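Fructooligosaccharide ABC transporter substrate-binding protein FusA (Streptococcus pneumoniae, PDB 5G5Y) binds short- and long-chain fructooligosaccharides, preferring tetrasaccharides and larger, and serves as the solute-binding protein of the FusABC-MsmK importer. Local coordinates at residues A[89-94]-A[322-327]. Numbering follows the deposited sequence.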
loop_
_atom_site.group_PDB
_atom_site.type_symbol
_atom_site.label_atom_id
_atom_site.label_comp_id
_atom_site.label_asym_id
_atom_site.label_seq_id
_atom_site.Cartn_x
_atom_site.Cartn_y
_atom_site.Cartn_z
ATOM N N ASP A 89 -6.371 4.671 -27.305
ATOM C CA ASP A 89 -5.733 5.370 -28.380
ATOM C C ASP A 89 -6.684 6.300 -29.149
ATOM O O ASP A 89 -6.321 7.418 -29.463
ATOM C CB ASP A 89 -5.133 4.337 -29.350
ATOM C CG ASP A 89 -4.193 4.965 -30.362
ATOM O OD1 ASP A 89 -3.273 5.723 -29.957
ATOM O OD2 ASP A 89 -4.362 4.705 -31.563
ATOM N N LYS A 90 -7.878 5.833 -29.455
ATOM C CA LYS A 90 -8.808 6.594 -30.307
ATOM C C LYS A 90 -9.546 7.695 -29.559
ATOM O O LYS A 90 -9.834 8.750 -30.123
ATOM C CB LYS A 90 -9.874 5.672 -30.896
ATOM C CG LYS A 90 -9.440 4.825 -32.062
ATOM C CD LYS A 90 -10.683 4.210 -32.708
ATOM C CE LYS A 90 -10.457 2.795 -33.186
ATOM N NZ LYS A 90 -9.725 2.766 -34.478
ATOM N N TYR A 91 -9.880 7.442 -28.297
ATOM C CA TYR A 91 -10.895 8.274 -27.611
ATOM C C TYR A 91 -10.508 8.858 -26.263
ATOM O O TYR A 91 -11.355 9.509 -25.612
ATOM C CB TYR A 91 -12.190 7.474 -27.415
ATOM C CG TYR A 91 -12.769 6.862 -28.682
ATOM C CD1 TYR A 91 -13.059 7.654 -29.810
ATOM C CD2 TYR A 91 -13.063 5.509 -28.745
ATOM C CE1 TYR A 91 -13.586 7.087 -30.969
ATOM C CE2 TYR A 91 -13.571 4.935 -29.909
ATOM C CZ TYR A 91 -13.822 5.736 -31.007
ATOM O OH TYR A 91 -14.348 5.138 -32.128
ATOM N N MET A 92 -9.283 8.592 -25.793
ATOM C CA MET A 92 -8.989 8.891 -24.388
ATOM C C MET A 92 -7.726 9.756 -24.207
ATOM O O MET A 92 -6.727 9.289 -23.652
ATOM C CB MET A 92 -8.969 7.619 -23.572
ATOM C CG MET A 92 -10.222 6.760 -23.708
ATOM S SD MET A 92 -10.138 5.300 -22.634
ATOM C CE MET A 92 -10.435 6.067 -21.020
ATOM N N PRO A 93 -7.777 11.035 -24.691
ATOM C CA PRO A 93 -6.594 11.907 -24.584
ATOM C C PRO A 93 -6.082 12.181 -23.144
ATOM O O PRO A 93 -4.866 12.377 -22.958
ATOM C CB PRO A 93 -7.042 13.223 -25.260
ATOM C CG PRO A 93 -8.528 13.222 -25.115
ATOM C CD PRO A 93 -8.941 11.774 -25.228
ATOM N N ASN A 94 -6.968 12.253 -22.144
ATOM C CA ASN A 94 -6.490 12.462 -20.758
ATOM C C ASN A 94 -5.621 11.284 -20.296
ATOM O O ASN A 94 -4.544 11.471 -19.771
ATOM C CB ASN A 94 -7.634 12.735 -19.741
ATOM C CG ASN A 94 -8.430 13.984 -20.058
ATOM O OD1 ASN A 94 -7.873 14.967 -20.529
ATOM N ND2 ASN A 94 -9.721 13.965 -19.793
ATOM N N THR A 322 -18.654 5.224 -23.862
ATOM C CA THR A 322 -18.115 4.676 -22.584
ATOM C C THR A 322 -16.667 5.136 -22.382
ATOM O O THR A 322 -16.324 5.619 -21.289
ATOM C CB THR A 322 -18.226 3.142 -22.570
ATOM O OG1 THR A 322 -19.595 2.757 -22.661
ATOM C CG2 THR A 322 -17.670 2.514 -21.294
ATOM N N ALA A 323 -15.834 5.018 -23.422
ATOM C CA ALA A 323 -14.421 5.412 -23.336
ATOM C C ALA A 323 -14.256 6.894 -23.031
ATOM O O ALA A 323 -13.415 7.262 -22.226
ATOM C CB ALA A 323 -13.669 5.055 -24.609
ATOM N N LYS A 324 -15.076 7.736 -23.664
ATOM C CA LYS A 324 -15.095 9.153 -23.371
ATOM C C LYS A 324 -15.562 9.507 -21.972
ATOM O O LYS A 324 -15.010 10.422 -21.357
ATOM C CB LYS A 324 -15.887 9.928 -24.466
ATOM C CG LYS A 324 -15.123 9.892 -25.778
ATOM C CD LYS A 324 -15.846 10.571 -26.965
ATOM C CE LYS A 324 -14.871 10.611 -28.138
ATOM N NZ LYS A 324 -15.534 11.215 -29.332
ATOM N N TRP A 325 -16.567 8.810 -21.461
ATOM C CA TRP A 325 -17.008 8.976 -20.087
ATOM C C TRP A 325 -15.854 8.582 -19.146
ATOM O O TRP A 325 -15.530 9.324 -18.206
ATOM C CB TRP A 325 -18.250 8.111 -19.793
ATOM C CG TRP A 325 -18.851 8.393 -18.484
ATOM C CD1 TRP A 325 -19.866 9.249 -18.234
ATOM C CD2 TRP A 325 -18.453 7.849 -17.200
ATOM N NE1 TRP A 325 -20.145 9.281 -16.892
ATOM C CE2 TRP A 325 -19.280 8.449 -16.229
ATOM C CE3 TRP A 325 -17.460 6.956 -16.782
ATOM C CZ2 TRP A 325 -19.174 8.155 -14.861
ATOM C CZ3 TRP A 325 -17.338 6.674 -15.418
ATOM C CH2 TRP A 325 -18.208 7.251 -14.477
ATOM N N ILE A 326 -15.217 7.464 -19.420
ATOM C CA ILE A 326 -14.075 7.020 -18.565
ATOM C C ILE A 326 -12.944 8.051 -18.665
ATOM O O ILE A 326 -12.332 8.458 -17.636
ATOM C CB ILE A 326 -13.570 5.616 -18.932
ATOM C CG1 ILE A 326 -14.648 4.581 -18.649
ATOM C CG2 ILE A 326 -12.308 5.242 -18.106
ATOM C CD1 ILE A 326 -14.435 3.230 -19.291
ATOM N N ASP A 327 -12.662 8.531 -19.875
ATOM C CA ASP A 327 -11.597 9.536 -19.995
ATOM C C ASP A 327 -11.822 10.850 -19.205
ATOM O O ASP A 327 -10.841 11.429 -18.688
ATOM C CB ASP A 327 -11.228 9.811 -21.435
ATOM C CG ASP A 327 -9.846 10.389 -21.554
ATOM O OD1 ASP A 327 -8.888 9.756 -21.021
ATOM O OD2 ASP A 327 -9.740 11.496 -22.118
#
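The carboxylate of Asp327 meets the N-terminus of helix 93-101: its OD2 takes the backbone N-H of Asn94 through the syn lone pair, N to OD2 2.9 Å, while OD1 accepts the N-H of Leu95. Met92 is the N-cap residue of that helix, and a carboxylate from a remote part of the chain accepts first-turn N-H groups just after it; the helix dipole would probably favour the charged carboxylate. With chi1 at -158°, Asp327 CG lies anti to its backbone N and reaches past Met92, whose CB sits 3.3 Å from OD1. Asn94 returns the grip, its ND2 giving a nearly straight bond (175°) to Asp327 O at 3.0 Å; the acceptor lies in the amide plane, whereas the donor stands above the carbonyl plane. Beside this polar pair, the Met92 chain bends at its last torsion and lays CE against Ile326 CG2 at 3.6 Å, with CG on Ala323 CB. Tyr91 CB also rests on that methyl, and the extended Lys324 runs past the ring, CE 3.9 Å from CD1, toward its salt bridge with Glu320. Helix 319-329 thus packs across the junction of helices 85-91 and 93-101, while its Trp325, pointing away, and Ile326 reach edge strand 310-312, beside strand 61-63.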